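Local coordinates for protein EF0056 (Enterococcus faecalis, PDB 6ORI) that is of unknown function but, as an enterococcal surface protein with immunoglobulin-like domains, probably takes part in biofilm formation, at residues 61-65 and 66-70; 178-182 and 183-187; 256-260 and 261-265. All blocks are in the same frame, centred on the assembly; numbering follows the deposited sequence. Where two conformers were deposited one is given.

In the fold
Interactions 1 and 2 belong to one neighbourhood: their centres are 14 Å apart, both reach the same antiparallel sheet, and they touch where Trp68 CZ3 packs on Val181 CG2 at 4.2 Å. The Trp68 ring, which meets the loop of interaction 1 partly through a water, thus also packs on the turn of interaction 2. Interaction 3 is separate. Its centre lies 31 Å from that of interaction 2, on the opposite side of the chain's centre, and 36 Å from that of interaction 1, with nearest atoms about 19 and 23 Å away. The calcium ion, bound at Ser162, Gly372, Asp374, Leu400 and Asp402, takes no ligand from these segments.

Interaction 1: 61-65 and 66-70; sequences IAAST and ANWEI
Ala63 is the first residue of 61-65 to meet the following segment: its CB comes within 4.3 Å of Trp68 NE1, approaching the indole obliquely. At Ser64 the backbone does the work. Its N donates to a water that also accepts from Trp68 NE1, at 3.0 Å from that nitrogen and in the plane of the ring, so a single solvent molecule receives both N-H groups. Ser64 O lies near the same indole edge, 3.3 Å from Trp68 CD1, and accepts the hydroxyl of Thr65.

Thr65 has a positive phi of 80°, and the chain turns here. Its OG1 sits between the backbone N and the carbonyl carbon (chi1 84°), a placement that turns it toward the N-H of Asn67, two residues on, which it accepts at 3.0 Å and an N-H...O angle of 161°. A side-chain oxygen bonded to the N-H two residues on defines an ST turn. The hydroxyl is therefore gripped twice, as donor to Ser64 O at 2.7 Å and as acceptor from Asn67. A second water donates to Thr65 O and to Trp68 O, at 2.8 and 2.7 Å respectively, and bridges the two carbonyls across the turn. Beyond the turn, Asn67 ND2 stands 3.3 Å above one face of the Trp68 ring, offset toward its rim; Ser173 OG bonds this amide nitrogen and Gln175 N the amide oxygen.

The loop joins strand 50-59 to strand 68-74, which pairs antiparallel with 113-117 and 166-173. Trp68 opens that strand, its ring edge-to-face with Tyr29 and Phe31, and Ala63 also rests on Phe31, at the start of strand 31-38.

Interaction 2: 178-182 and 183-187; sequences DKIVP and GIEST
Val181 O accepts the backbone N-H of Ile184 at 3.1 Å with an N-H...O angle of 155°, closing a type II beta turn. Beside this bond the two side chains lie side by side and point the same way, Val181 CG1 meeting Ile184 CG1 at 3.8 Å. The valine branch that touches is the one anti to its own nitrogen (chi1 -178°), which leaves CG2 beside that nitrogen. A looser contact flanks the turn, Glu185 OE2 approaching the methyl Ile180 CG2 to 4.2 Å.

The corner residues set this geometry. Pro182 fixes the first central position through its ring, and Gly183 takes the second with a phi of 90°, which it can do without a beta carbon pressing on Pro182 O. A weak bond from Glu185 N to Gly183 O, 3.3 Å long, follows.

Further out, the backbones of Val181 and Ile184 both bond to Leu171, so strand 166-173 receives the chain before and after the corner. Ile184 packs on Phe31 and Leu34, while Val181 and Pro182 rest on Thr26.

Chemically the contact divides in two. One backbone bond and an apolar pair secure the turn itself, whereas the carboxylate of Glu185 is paired through OE1 with Arg168 in a salt bridge, which probably offsets its charge, while OE2 lies by the Ile180 methyl.

Interaction 3: 256-260 and 261-265; sequences TSAKG and TPWYA
Trp263 turns back against the segment before it, reaching Gly260, Lys259 and Ala258 in turn. From CB, a chi2 of 5° nearly eclipses CD1 with CA and swings the pyrrole edge back toward the main chain. CD1 comes 3.5 Å from Gly260 O, close to the ring plane. The next atom, NE1, makes the one direct hydrogen bond between the two segments: it donates to Lys259 O at 2.8 Å, with an N-H...O angle of 167° and the acceptor only 6° out of the indole plane. Farther along, CE2 and CZ2 each lie 4.0 Å from Ala258 CB, which stands above the ring plane near its rim.

That methyl also meets Thr261 CG2 at 3.6 Å, and a water joins Ala258 O to Thr261 OG1. The peptide before Pro262 is cis, bending the chain ahead of the tryptophan, whose ring is further packed by Phe252, Tyr254 and Leu381. The arrangement is a loop linking helix 254-257 to strand 264-269, held by an indole N-H to main-chain carbonyl bond; that strand is an inner one of a four-stranded antiparallel sheet, consistent with an immunoglobulin-like domain.

Interaction 1: 61-65 and 66-70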
loop_
_atom_site.group_PDB
_atom_site.type_symbol
_atom_site.label_atom_id
_atom_site.label_comp_id
_atom_site.label_asym_id
_atom_site.label_seq_id
_atom_site.Cartn_x
_atom_site.Cartn_y
_atom_site.Cartn_z
ATOM N N ILE A 61 3.563 16.515 12.835
ATOM C CA ILE A 61 4.048 17.821 13.288
ATOM C C ILE A 61 3.615 18.819 12.228
ATOM O O ILE A 61 3.627 18.498 11.044
ATOM C CB ILE A 61 5.591 17.827 13.417
ATOM C CG1 ILE A 61 6.055 16.803 14.457
ATOM C CG2 ILE A 61 6.115 19.209 13.779
ATOM C CD1 ILE A 61 5.551 17.077 15.870
ATOM N N ALA A 62 3.216 20.017 12.635
ATOM C CA ALA A 62 2.729 20.983 11.686
ATOM C C ALA A 62 3.705 21.140 10.522
ATOM O O ALA A 62 4.923 21.136 10.707
ATOM C CB ALA A 62 2.493 22.317 12.377
ATOM N N ALA A 63 3.156 21.222 9.317
ATOM C CA ALA A 63 3.936 21.380 8.108
ATOM C C ALA A 63 3.331 22.504 7.292
ATOM O O ALA A 63 2.185 22.884 7.488
ATOM C CB ALA A 63 3.944 20.099 7.298
ATOM N N SER A 64 4.107 23.044 6.371
ATOM C CA SER A 64 3.660 24.168 5.567
ATOM C C SER A 64 4.494 24.259 4.316
ATOM O O SER A 64 5.481 23.536 4.160
ATOM C CB SER A 64 3.767 25.484 6.346
ATOM O OG SER A 64 5.094 25.685 6.782
ATOM N N THR A 65 4.060 25.177 3.465
ATOM C CA THR A 65 4.723 25.586 2.226
ATOM C C THR A 65 4.512 24.648 1.049
ATOM O O THR A 65 4.087 23.512 1.210
ATOM C CB THR A 65 6.272 25.814 2.339
ATOM O OG1 THR A 65 6.984 24.589 2.195
ATOM C CG2 THR A 65 6.684 26.508 3.619
ATOM N N ALA A 66 4.845 25.153 -0.131
ATOM C CA ALA A 66 4.807 24.403 -1.373
ATOM C C ALA A 66 5.979 23.444 -1.522
ATOM O O ALA A 66 6.115 22.824 -2.562
ATOM C CB ALA A 66 4.798 25.372 -2.537
ATOM N N ASN A 67 6.817 23.292 -0.502
ATOM C CA ASN A 67 7.927 22.359 -0.604
ATOM C C ASN A 67 7.509 20.920 -0.906
ATOM O O ASN A 67 8.225 20.177 -1.570
ATOM C CB ASN A 67 8.744 22.359 0.681
ATOM C CG ASN A 67 9.974 21.501 0.566
ATOM O OD1 ASN A 67 10.861 21.777 -0.247
ATOM N ND2 ASN A 67 10.020 20.414 1.320
ATOM N N TRP A 68 6.372 20.551 -0.339
ATOM C CA TRP A 68 5.901 19.177 -0.286
ATOM C C TRP A 68 4.956 18.929 -1.440
ATOM O O TRP A 68 3.903 19.556 -1.544
ATOM C CB TRP A 68 5.196 18.964 1.036
ATOM C CG TRP A 68 5.997 19.423 2.213
ATOM C CD1 TRP A 68 5.714 20.485 3.002
ATOM C CD2 TRP A 68 7.216 18.855 2.716
ATOM N NE1 TRP A 68 6.679 20.623 3.978
ATOM C CE2 TRP A 68 7.608 19.631 3.822
ATOM C CE3 TRP A 68 8.014 17.776 2.341
ATOM C CZ2 TRP A 68 8.756 19.368 4.550
ATOM C CZ3 TRP A 68 9.146 17.501 3.078
ATOM C CH2 TRP A 68 9.508 18.298 4.171
ATOM N N GLU A 69 5.349 18.001 -2.304
ATOM C CA GLU A 69 4.583 17.713 -3.522
ATOM C C GLU A 69 4.220 16.241 -3.608
ATOM O O GLU A 69 5.082 15.367 -3.547
ATOM C CB GLU A 69 5.386 18.109 -4.744
ATOM C CG GLU A 69 4.661 17.913 -6.055
ATOM C CD GLU A 69 5.443 18.515 -7.183
ATOM O OE1 GLU A 69 6.326 17.808 -7.721
ATOM O OE2 GLU A 69 5.215 19.709 -7.470
ATOM N N ILE A 70 2.935 15.977 -3.767
ATOM C CA ILE A 70 2.444 14.627 -3.943
ATOM C C ILE A 70 2.575 14.280 -5.409
ATOM O O ILE A 70 2.198 15.089 -6.282
ATOM C CB ILE A 70 0.963 14.536 -3.535
ATOM C CG1 ILE A 70 0.785 14.803 -2.029
ATOM C CG2 ILE A 70 0.368 13.155 -3.906
ATOM C CD1 ILE A 70 -0.660 14.980 -1.613
HETATM O O HOH W 1 6.974 22.082 6.593
HETATM O O HOH W 2 2.689 21.676 -0.390
#

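Interaction 2: 178-182 and 183-187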
loop_
_atom_site.group_PDB
_atom_site.type_symbol
_atom_site.label_atom_id
_atom_site.label_comp_id
_atom_site.label_asym_id
_atom_site.label_seq_id
_atom_site.Cartn_x
_atom_site.Cartn_y
_atom_site.Cartn_z
ATOM N N ASP A 178 13.881 17.163 -5.053
ATOM C CA ASP A 178 12.773 16.267 -5.419
ATOM C C ASP A 178 12.989 14.815 -5.032
ATOM O O ASP A 178 12.396 13.895 -5.607
ATOM C CB ASP A 178 12.423 16.392 -6.904
ATOM C CG ASP A 178 11.736 17.685 -7.216
ATOM O OD1 ASP A 178 11.361 18.398 -6.264
ATOM O OD2 ASP A 178 11.560 17.991 -8.420
ATOM N N LYS A 179 13.834 14.603 -4.029
ATOM C CA LYS A 179 13.990 13.292 -3.443
ATOM C C LYS A 179 12.711 12.913 -2.705
ATOM O O LYS A 179 11.873 13.778 -2.359
ATOM C CB LYS A 179 15.195 13.255 -2.501
ATOM C CG LYS A 179 16.534 13.238 -3.243
ATOM C CD LYS A 179 17.696 13.161 -2.252
ATOM C CE LYS A 179 19.014 12.953 -2.950
ATOM N NZ LYS A 179 19.499 14.226 -3.568
ATOM N N ILE A 180 12.554 11.618 -2.503
ATOM C CA ILE A 180 11.360 11.059 -1.912
ATOM C C ILE A 180 11.455 10.997 -0.405
ATOM O O ILE A 180 12.489 10.632 0.156
ATOM C CB ILE A 180 11.135 9.662 -2.491
ATOM C CG1 ILE A 180 10.892 9.793 -3.996
ATOM C CG2 ILE A 180 9.985 8.954 -1.801
ATOM C CD1 ILE A 180 10.765 8.448 -4.704
ATOM N N VAL A 181 10.369 11.328 0.271
ATOM C CA VAL A 181 10.322 11.229 1.715
ATOM C C VAL A 181 10.163 9.761 2.093
ATOM O O VAL A 181 9.173 9.115 1.727
ATOM C CB VAL A 181 9.186 12.068 2.268
ATOM C CG1 VAL A 181 9.151 12.010 3.772
ATOM C CG2 VAL A 181 9.351 13.517 1.823
ATOM N N PRO A 182 11.167 9.198 2.786
ATOM C CA PRO A 182 11.145 7.738 2.945
ATOM C C PRO A 182 10.027 7.207 3.822
ATOM O O PRO A 182 9.721 7.778 4.850
ATOM C CB PRO A 182 12.500 7.435 3.576
ATOM C CG PRO A 182 12.895 8.704 4.259
ATOM C CD PRO A 182 12.334 9.820 3.449
ATOM N N GLY A 183 9.397 6.139 3.352
ATOM C CA GLY A 183 8.244 5.559 4.007
ATOM C C GLY A 183 6.916 6.138 3.528
ATOM O O GLY A 183 5.865 5.539 3.783
ATOM N N ILE A 184 6.957 7.276 2.853
ATOM C CA ILE A 184 5.736 7.978 2.453
ATOM C C ILE A 184 5.547 7.724 0.962
ATOM O O ILE A 184 5.617 8.628 0.118
ATOM C CB ILE A 184 5.806 9.471 2.791
ATOM C CG1 ILE A 184 6.261 9.659 4.243
ATOM C CG2 ILE A 184 4.445 10.140 2.589
ATOM C CD1 ILE A 184 5.371 8.990 5.289
ATOM N N GLU A 185 5.403 6.437 0.669
ATOM C CA GLU A 185 5.123 5.964 -0.663
ATOM C C GLU A 185 4.310 4.683 -0.591
ATOM O O GLU A 185 4.505 3.845 0.308
ATOM C CB GLU A 185 6.391 5.729 -1.467
ATOM C CG GLU A 185 7.287 4.633 -1.031
ATOM C CD GLU A 185 8.375 4.396 -2.052
ATOM O OE1 GLU A 185 8.075 3.857 -3.147
ATOM O OE2 GLU A 185 9.529 4.770 -1.772
ATOM N N SER A 186 3.410 4.519 -1.536
ATOM C CA SER A 186 2.580 3.342 -1.596
ATOM C C SER A 186 2.390 2.959 -3.038
ATOM O O SER A 186 2.047 3.802 -3.863
ATOM C CB SER A 186 1.260 3.648 -0.934
ATOM O OG SER A 186 0.456 2.487 -0.905
ATOM N N THR A 187 2.621 1.682 -3.344
ATOM C CA THR A 187 2.471 1.122 -4.688
ATOM C C THR A 187 1.464 -0.014 -4.633
ATOM O O THR A 187 1.677 -0.978 -3.865
ATOM C CB THR A 187 3.806 0.594 -5.226
ATOM O OG1 THR A 187 4.746 1.666 -5.340
ATOM C CG2 THR A 187 3.638 -0.071 -6.604
#

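Interaction 3: 256-260 and 261-265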
loop_
_atom_site.group_PDB
_atom_site.type_symbol
_atom_site.label_atom_id
_atom_site.label_comp_id
_atom_site.label_asym_id
_atom_site.label_seq_id
_atom_site.Cartn_x
_atom_site.Cartn_y
_atom_site.Cartn_z
ATOM N N THR A 256 -8.194 -0.897 24.727
ATOM C CA THR A 256 -9.388 -0.344 25.364
ATOM C C THR A 256 -10.689 -0.672 24.622
ATOM O O THR A 256 -11.719 -0.869 25.251
ATOM C CB THR A 256 -9.303 1.164 25.563
ATOM O OG1 THR A 256 -9.330 1.823 24.300
ATOM C CG2 THR A 256 -8.048 1.538 26.296
ATOM N N SER A 257 -10.640 -0.790 23.298
ATOM C CA SER A 257 -11.850 -0.723 22.496
ATOM C C SER A 257 -12.156 -1.916 21.595
ATOM O O SER A 257 -13.283 -2.050 21.132
ATOM C CB SER A 257 -11.800 0.532 21.620
ATOM O OG SER A 257 -11.638 1.692 22.419
ATOM N N ALA A 258 -11.193 -2.785 21.306
ATOM C CA ALA A 258 -11.480 -3.869 20.383
ATOM C C ALA A 258 -12.526 -4.819 20.937
ATOM O O ALA A 258 -12.483 -5.171 22.105
ATOM C CB ALA A 258 -10.221 -4.641 20.050
ATOM N N LYS A 259 -13.446 -5.228 20.068
ATOM C CA LYS A 259 -14.472 -6.218 20.376
ATOM C C LYS A 259 -14.321 -7.403 19.438
ATOM O O LYS A 259 -13.719 -7.293 18.374
ATOM C CB LYS A 259 -15.866 -5.585 20.217
ATOM C CG LYS A 259 -16.088 -4.330 21.093
ATOM C CD LYS A 259 -15.929 -4.602 22.569
ATOM C CE LYS A 259 -17.009 -5.533 23.106
ATOM N NZ LYS A 259 -18.379 -4.952 22.951
ATOM N N GLY A 260 -14.860 -8.549 19.813
ATOM C CA GLY A 260 -14.656 -9.756 19.030
ATOM C C GLY A 260 -13.224 -10.252 19.130
ATOM O O GLY A 260 -12.691 -10.835 18.201
ATOM N N THR A 261 -12.618 -10.017 20.288
ATOM C CA THR A 261 -11.251 -10.387 20.561
ATOM C C THR A 261 -11.112 -11.855 20.954
ATOM O O THR A 261 -12.071 -12.479 21.415
ATOM C CB THR A 261 -10.712 -9.500 21.683
ATOM O OG1 THR A 261 -11.664 -9.476 22.764
ATOM C CG2 THR A 261 -10.489 -8.068 21.185
ATOM N N PRO A 262 -9.914 -12.425 20.784
ATOM C CA PRO A 262 -8.760 -11.764 20.192
ATOM C C PRO A 262 -8.851 -11.710 18.680
ATOM O O PRO A 262 -9.355 -12.603 18.001
ATOM C CB PRO A 262 -7.598 -12.641 20.664
ATOM C CG PRO A 262 -8.196 -14.017 20.720
ATOM C CD PRO A 262 -9.613 -13.812 21.203
ATOM N N TRP A 263 -8.340 -10.615 18.146
ATOM C CA TRP A 263 -8.253 -10.495 16.697
ATOM C C TRP A 263 -7.100 -11.324 16.157
ATOM O O TRP A 263 -6.181 -11.704 16.890
ATOM C CB TRP A 263 -8.029 -9.052 16.280
ATOM C CG TRP A 263 -9.201 -8.132 16.464
ATOM C CD1 TRP A 263 -10.408 -8.410 17.043
ATOM C CD2 TRP A 263 -9.252 -6.772 16.064
ATOM N NE1 TRP A 263 -11.213 -7.289 17.017
ATOM C CE2 TRP A 263 -10.511 -6.270 16.426
ATOM C CE3 TRP A 263 -8.342 -5.919 15.427
ATOM C CZ2 TRP A 263 -10.887 -4.956 16.164
ATOM C CZ3 TRP A 263 -8.710 -4.615 15.177
ATOM C CH2 TRP A 263 -9.981 -4.146 15.556
ATOM N N TYR A 264 -7.178 -11.587 14.854
ATOM C CA TYR A 264 -6.138 -12.296 14.120
ATOM C C TYR A 264 -5.534 -11.397 13.071
ATOM O O TYR A 264 -6.251 -10.622 12.415
ATOM C CB TYR A 264 -6.694 -13.537 13.431
ATOM C CG TYR A 264 -7.013 -14.664 14.386
ATOM C CD1 TYR A 264 -7.997 -14.508 15.356
ATOM C CD2 TYR A 264 -6.301 -15.846 14.365
ATOM C CE1 TYR A 264 -8.306 -15.535 16.248
ATOM C CE2 TYR A 264 -6.610 -16.885 15.253
ATOM C CZ TYR A 264 -7.605 -16.705 16.195
ATOM O OH TYR A 264 -7.903 -17.727 17.089
ATOM N N ALA A 265 -4.220 -11.504 12.927
ATOM C CA ALA A 265 -3.484 -10.947 11.799
ATOM C C ALA A 265 -3.442 -12.021 10.726
ATOM O O ALA A 265 -3.063 -13.159 11.006
ATOM C CB ALA A 265 -2.075 -10.576 12.267
HETATM O O HOH W 3 -13.173 -7.317 23.777
#